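Local coordinates for protein HTH-type transcriptional regulator KdgR (Escherichia coli, PDB 1YSP) that represses transcription of genes for the uptake and breakdown of 2-keto-3-deoxygluconate, here represented by its C-terminal, IclR-type domain, at residues L103-V106 against R107-Y111; V129-R132 against F133-I137. All coordinates share one frame; numbering follows the deposited sequence.

Both contacts are local, each a single unbroken run of chain inside the IclR-type C-terminal domain, and they hold different elements: contact 1 finishes helix 96-109 just before strand 112-115, whereas contact 2 is the turn joining two inner strands of the antiparallel sheet, 123-130 and 136-142. Their centres lie about 16 Å apart and they do not touch. Each has a buried side, Leu103, Val106 and Tyr111 in one, Val129 and Val136 in the other. The exposed side of contact 1 is polar; contact 2 has an exposed tip with Arg132, Phe133 and Val135. Main-chain carbonyls do most of the holding at the helix end, helped by a pair of glutamines; at the hairpin one aspartate carboxylate organises the turn.

Contact 1: residues L103-V106 against R107-Y111; sequences LDQV and REQGY
Val106 and Tyr111 meet on the buried side of this helix end, where the valine lies alongside the backbone O of Tyr111: CG1 is its nearest side-chain atom at 3.5 Å, and Val106 CA makes a CA-H...O contact with the same oxygen. The compact, branched valine also fits against Lys65 and Ala69 of helix 62-69. Leu103, one turn earlier, packs on the same helix through Leu68, and the Tyr111 side chain touches Leu154 and Val158 of helix 151-172. Between these residues helix 96-109 runs out: Gly110 N donates to Val106 O at 2.9 Å, and Gly110 then leaves helical geometry with positive phi, a conformation that glycine adopts easily. Val106 O also receives weak bonds from the N atoms of Gln109 and Tyr111. Beside this core runs an ordered polar rim. Gln105 bends at chi2 (71°) and brings NE2 to OE1 of Gln109 at 2.9 Å; the two amide planes stand nearly perpendicular, with OE1 in the plane of the donor amide while NE2 sits above the acceptor's carbonyl plane. Gln109 suits its place because its amide works at both ends: its own NE2 donates to Tyr111 O at 2.8 Å and lies 3.4 Å above one face of the Tyr111 ring, offset toward the rim. The loose side holds exposed Asp104, Arg107 and Glu108. Glu108 OE1 stands 3.3 Å from Gln105 OE1, two acceptors with no hydrogen bond between them, and Asp104 reaches away to a salt bridge with Arg73.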
ATOM      1  N   LEU A 103      12.028   0.994   3.106  1.00 22.20           N
ATOM      2  CA  LEU A 103      11.217   2.214   3.157  1.00 23.40           C
ATOM      3  C   LEU A 103      11.884   3.391   2.426  1.00 25.19           C
ATOM      4  O   LEU A 103      11.189   4.244   1.827  1.00 22.83           O
ATOM      5  CB  LEU A 103      10.884   2.556   4.597  1.00 23.75           C
ATOM      6  CG  LEU A 103      10.052   1.516   5.364  1.00 24.96           C
ATOM      7  CD1 LEU A 103       9.725   2.183   6.688  1.00 25.66           C
ATOM      8  CD2 LEU A 103       8.779   1.096   4.653  1.00 22.00           C
ATOM      9  N   ASP A 104      13.216   3.446   2.479  1.00 24.89           N
ATOM     10  CA  ASP A 104      13.986   4.443   1.711  1.00 26.63           C
ATOM     11  C   ASP A 104      13.679   4.300   0.222  1.00 25.04           C
ATOM     12  O   ASP A 104      13.411   5.308  -0.478  1.00 26.56           O
ATOM     13  CB  ASP A 104      15.506   4.291   1.896  1.00 26.01           C
ATOM     14  CG  ASP A 104      16.007   4.702   3.268  1.00 29.03           C
ATOM     15  OD1 ASP A 104      15.328   5.409   4.015  1.00 25.97           O
ATOM     16  OD2 ASP A 104      17.132   4.256   3.597  1.00 29.74           O
ATOM     17  N   GLN A 105      13.743   3.068  -0.284  1.00 23.78           N
ATOM     18  CA  GLN A 105      13.481   2.820  -1.702  1.00 24.56           C
ATOM     19  C   GLN A 105      12.012   3.150  -2.044  1.00 24.38           C
ATOM     20  O   GLN A 105      11.738   3.722  -3.126  1.00 24.60           O
ATOM     21  CB  GLN A 105      13.799   1.380  -2.065  1.00 24.55           C
ATOM     22  CG  GLN A 105      13.456   0.981  -3.470  1.00 30.41           C
ATOM     23  CD  GLN A 105      14.385   1.629  -4.476  1.00 37.15           C
ATOM     24  OE1 GLN A 105      15.490   2.062  -4.109  1.00 38.74           O
ATOM     25  NE2 GLN A 105      13.951   1.721  -5.736  1.00 36.16           N
ATOM     26  N   VAL A 106      11.092   2.785  -1.152  1.00 22.73           N
ATOM     27  CA  VAL A 106       9.668   3.096  -1.390  1.00 24.57           C
ATOM     28  C   VAL A 106       9.485   4.632  -1.585  1.00 25.25           C
ATOM     29  O   VAL A 106       8.877   5.070  -2.563  1.00 24.73           O
ATOM     30  CB  VAL A 106       8.768   2.540  -0.222  1.00 22.58           C
ATOM     31  CG1 VAL A 106       7.305   3.056  -0.322  1.00 25.45           C
ATOM     32  CG2 VAL A 106       8.763   0.997  -0.234  1.00 21.85           C
ATOM     33  N   ARG A 107      10.000   5.415  -0.644  1.00 26.50           N
ATOM     34  CA  ARG A 107       9.926   6.883  -0.754  1.00 30.62           C
ATOM     35  C   ARG A 107      10.561   7.380  -2.066  1.00 31.81           C
ATOM     36  O   ARG A 107       9.941   8.179  -2.829  1.00 31.88           O
ATOM     37  CB  ARG A 107      10.488   7.577   0.506  1.00 31.41           C
ATOM     38  CG  ARG A 107       9.919   8.986   0.766  1.00 33.20           C
ATOM     39  CD  ARG A 107      10.591   9.696   1.969  1.00 35.53           C
ATOM     40  NE  ARG A 107      10.512  11.154   1.775  1.00 46.31           N
ATOM     41  CZ  ARG A 107       9.902  12.028   2.585  1.00 51.57           C
ATOM     42  NH1 ARG A 107       9.320  11.639   3.718  1.00 52.78           N
ATOM     43  NH2 ARG A 107       9.897  13.321   2.263  1.00 54.84           N
ATOM     44  N   GLU A 108      11.741   6.864  -2.372  1.00 31.89           N
ATOM     45  CA  GLU A 108      12.495   7.248  -3.570  1.00 33.47           C
ATOM     46  C   GLU A 108      11.711   6.977  -4.867  1.00 33.12           C
ATOM     47  O   GLU A 108      11.692   7.820  -5.756  1.00 32.85           O
ATOM     48  CB  GLU A 108      13.827   6.506  -3.567  1.00 34.17           C
ATOM     49  CG  GLU A 108      14.794   6.861  -4.629  1.00 41.80           C
ATOM     50  CD  GLU A 108      15.949   5.917  -4.575  1.00 48.86           C
ATOM     51  OE1 GLU A 108      16.007   5.022  -5.448  1.00 52.42           O
ATOM     52  OE2 GLU A 108      16.739   6.014  -3.604  1.00 52.31           O
ATOM     53  N   GLN A 109      11.065   5.814  -4.964  1.00 30.26           N
ATOM     54  CA  GLN A 109      10.390   5.402  -6.212  1.00 29.45           C
ATOM     55  C   GLN A 109       8.919   5.804  -6.292  1.00 28.50           C
ATOM     56  O   GLN A 109       8.345   5.773  -7.377  1.00 29.76           O
ATOM     57  CB  GLN A 109      10.564   3.901  -6.459  1.00 29.58           C
ATOM     58  CG  GLN A 109       9.757   3.030  -5.461  1.00 28.35           C
ATOM     59  CD  GLN A 109      10.189   1.566  -5.498  1.00 28.10           C
ATOM     60  OE1 GLN A 109      11.157   1.212  -6.169  1.00 27.51           O
ATOM     61  NE2 GLN A 109       9.470   0.714  -4.796  1.00 23.64           N
ATOM     62  N   GLY A 110       8.313   6.169  -5.155  1.00 28.36           N
ATOM     63  CA  GLY A 110       6.927   6.618  -5.096  1.00 26.81           C
ATOM     64  C   GLY A 110       5.859   5.545  -4.988  1.00 27.20           C
ATOM     65  O   GLY A 110       4.661   5.841  -5.081  1.00 26.39           O
ATOM     66  N   TYR A 111       6.270   4.288  -4.747  1.00 25.70           N
ATOM     67  CA  TYR A 111       5.325   3.195  -4.550  1.00 24.25           C
ATOM     68  C   TYR A 111       5.993   2.109  -3.707  1.00 22.95           C
ATOM     69  O   TYR A 111       7.232   2.033  -3.634  1.00 22.83           O
ATOM     70  CB  TYR A 111       4.850   2.553  -5.879  1.00 25.00           C
ATOM     71  CG  TYR A 111       5.958   1.869  -6.668  1.00 24.41           C
ATOM     72  CD1 TYR A 111       6.255   0.484  -6.509  1.00 20.12           C
ATOM     73  CD2 TYR A 111       6.654   2.579  -7.603  1.00 25.36           C
ATOM     74  CE1 TYR A 111       7.295  -0.111  -7.298  1.00 25.25           C
ATOM     75  CE2 TYR A 111       7.654   2.012  -8.386  1.00 27.11           C
ATOM     76  CZ  TYR A 111       7.952   0.677  -8.236  1.00 26.37           C
ATOM     77  OH  TYR A 111       8.965   0.194  -9.028  1.00 29.21           O
TER

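Contact 2: residues V129-R132 against F133-I137; sequences VFDR and FGVVI
Phe133 lies alongside Arg132, whose CG sits over one face of the ring, 4.0 Å from its centroid, in a CH-pi contact at the exposed hairpin tip. Gly134 is fourth in a type I turn with a G1 beta bulge, its N donating to Asp131 O at 3.0 Å; its positive phi would press a side chain against the preceding carbonyl, so glycine fits. Val135, just before the strand, accepts through O from Asp131 N at 2.9 Å. Val136 pairs with Phe130 in a non-hydrogen-bonded antiparallel position, its CG2 3.4 Å from CE1 of the Phe130 ring, which also meets Tyr174. Ile137 N continues the pairing, donating to Val129 O at 2.8 Å; its CG2 meets Asp131 CB at 3.4 Å, and Leu5 and Met172 suit its aliphatic chain. Chi1 of 78° sets Asp131 CG between backbone N and carbonyl carbon, bringing OD1 to Phe133 N (2.9 Å, an Asx turn) and Val135 N (3.1 Å), which arrive from opposite faces of the carboxylate plane. An alanine here would remove that acceptor, probably leaving both amides without this mate. The chemistry implies that a short acidic side chain probably supplements the turn's backbone bonds.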
ATOM      1  N   VAL A 129      -1.776   7.928  -0.308  1.00 24.12           N
ATOM      2  CA  VAL A 129      -2.870   8.882  -0.466  1.00 25.99           C
ATOM      3  C   VAL A 129      -2.619   9.879   0.661  1.00 27.14           C
ATOM      4  O   VAL A 129      -2.469   9.491   1.800  1.00 26.66           O
ATOM      5  CB  VAL A 129      -4.246   8.201  -0.332  1.00 25.68           C
ATOM      6  CG1 VAL A 129      -5.403   9.229  -0.150  1.00 27.10           C
ATOM      7  CG2 VAL A 129      -4.514   7.320  -1.552  1.00 25.02           C
ATOM      8  N   PHE A 130      -2.574  11.161   0.317  1.00 29.16           N
ATOM      9  CA  PHE A 130      -2.138  12.210   1.244  1.00 30.98           C
ATOM     10  C   PHE A 130      -3.339  12.994   1.758  1.00 31.86           C
ATOM     11  O   PHE A 130      -4.361  13.143   1.056  1.00 31.89           O
ATOM     12  CB  PHE A 130      -1.168  13.148   0.559  1.00 31.08           C
ATOM     13  CG  PHE A 130       0.117  12.509   0.131  1.00 33.34           C
ATOM     14  CD1 PHE A 130       1.163  12.317   1.041  1.00 33.51           C
ATOM     15  CD2 PHE A 130       0.295  12.113  -1.195  1.00 31.74           C
ATOM     16  CE1 PHE A 130       2.363  11.740   0.622  1.00 34.92           C
ATOM     17  CE2 PHE A 130       1.466  11.527  -1.625  1.00 31.56           C
ATOM     18  CZ  PHE A 130       2.502  11.316  -0.725  1.00 34.73           C
ATOM     19  N   ASP A 131      -3.251  13.462   3.003  1.00 33.97           N
ATOM     20  CA  ASP A 131      -4.240  14.446   3.480  1.00 34.60           C
ATOM     21  C   ASP A 131      -3.810  15.878   3.105  1.00 35.09           C
ATOM     22  O   ASP A 131      -2.771  16.089   2.448  1.00 34.89           O
ATOM     23  CB  ASP A 131      -4.467  14.276   4.964  1.00 35.11           C
ATOM     24  CG  ASP A 131      -3.364  14.877   5.806  1.00 35.01           C
ATOM     25  OD1 ASP A 131      -2.299  15.293   5.321  1.00 32.75           O
ATOM     26  OD2 ASP A 131      -3.601  14.959   7.010  1.00 41.24           O
ATOM     27  N   ARG A 132      -4.577  16.875   3.548  1.00 37.74           N
ATOM     28  CA  ARG A 132      -4.305  18.263   3.146  1.00 39.89           C
ATOM     29  C   ARG A 132      -2.934  18.782   3.618  1.00 40.13           C
ATOM     30  O   ARG A 132      -2.429  19.770   3.084  1.00 40.61           O
ATOM     31  CB  ARG A 132      -5.460  19.210   3.540  1.00 40.44           C
ATOM     32  CG  ARG A 132      -5.721  19.295   5.046  1.00 44.73           C
ATOM     33  CD  ARG A 132      -7.196  19.574   5.333  1.00 49.33           C
ATOM     34  NE  ARG A 132      -7.426  19.901   6.739  1.00 53.18           N
ATOM     35  CZ  ARG A 132      -7.946  19.080   7.661  1.00 56.65           C
ATOM     36  NH1 ARG A 132      -8.325  17.832   7.369  1.00 55.87           N
ATOM     37  NH2 ARG A 132      -8.087  19.526   8.908  1.00 58.26           N
ATOM     38  N   PHE A 133      -2.311  18.065   4.563  1.00 40.10           N
ATOM     39  CA  PHE A 133      -0.997  18.449   5.087  1.00 39.99           C
ATOM     40  C   PHE A 133       0.185  17.665   4.541  1.00 40.66           C
ATOM     41  O   PHE A 133       1.331  17.903   4.952  1.00 42.10           O
ATOM     42  CB  PHE A 133      -1.011  18.398   6.618  1.00 39.66           C
ATOM     43  CG  PHE A 133      -2.019  19.334   7.233  1.00 39.36           C
ATOM     44  CD1 PHE A 133      -1.817  20.703   7.186  1.00 39.61           C
ATOM     45  CD2 PHE A 133      -3.170  18.854   7.825  1.00 39.87           C
ATOM     46  CE1 PHE A 133      -2.744  21.573   7.727  1.00 37.63           C
ATOM     47  CE2 PHE A 133      -4.105  19.743   8.384  1.00 39.14           C
ATOM     48  CZ  PHE A 133      -3.879  21.091   8.326  1.00 35.74           C
ATOM     49  N   GLY A 134      -0.061  16.743   3.611  1.00 39.69           N
ATOM     50  CA  GLY A 134       1.059  15.976   3.041  1.00 38.36           C
ATOM     51  C   GLY A 134       1.465  14.755   3.845  1.00 36.43           C
ATOM     52  O   GLY A 134       2.507  14.150   3.576  1.00 37.45           O
ATOM     53  N   VAL A 135       0.637  14.377   4.807  1.00 35.37           N
ATOM     54  CA  VAL A 135       0.800  13.126   5.521  1.00 34.53           C
ATOM     55  C   VAL A 135       0.051  12.019   4.790  1.00 32.68           C
ATOM     56  O   VAL A 135      -1.123  12.166   4.435  1.00 29.97           O
ATOM     57  CB  VAL A 135       0.227  13.199   6.979  1.00 35.33           C
ATOM     58  CG1 VAL A 135       0.440  11.891   7.747  1.00 36.60           C
ATOM     59  CG2 VAL A 135       0.882  14.355   7.741  1.00 35.78           C
ATOM     60  N   VAL A 136       0.714  10.869   4.672  1.00 31.01           N
ATOM     61  CA  VAL A 136       0.057   9.696   4.100  1.00 29.37           C
ATOM     62  C   VAL A 136      -1.035   9.153   5.033  1.00 29.32           C
ATOM     63  O   VAL A 136      -0.736   8.603   6.099  1.00 31.17           O
ATOM     64  CB  VAL A 136       1.086   8.572   3.729  1.00 27.85           C
ATOM     65  CG1 VAL A 136       0.353   7.404   3.118  1.00 28.24           C
ATOM     66  CG2 VAL A 136       2.185   9.088   2.788  1.00 27.51           C
ATOM     67  N   ILE A 137      -2.304   9.242   4.627  1.00 27.71           N
ATOM     68  CA  ILE A 137      -3.436   8.795   5.470  1.00 28.52           C
ATOM     69  C   ILE A 137      -3.985   7.417   5.066  1.00 26.64           C
ATOM     70  O   ILE A 137      -4.706   6.750   5.814  1.00 27.35           O
ATOM     71  CB  ILE A 137      -4.547   9.892   5.497  1.00 29.73           C
ATOM     72  CG1 ILE A 137      -4.941  10.268   4.061  1.00 31.13           C
ATOM     73  CG2 ILE A 137      -3.972  11.101   6.186  1.00 31.98           C
ATOM     74  CD1 ILE A 137      -6.328  10.909   3.847  1.00 31.14           C
TER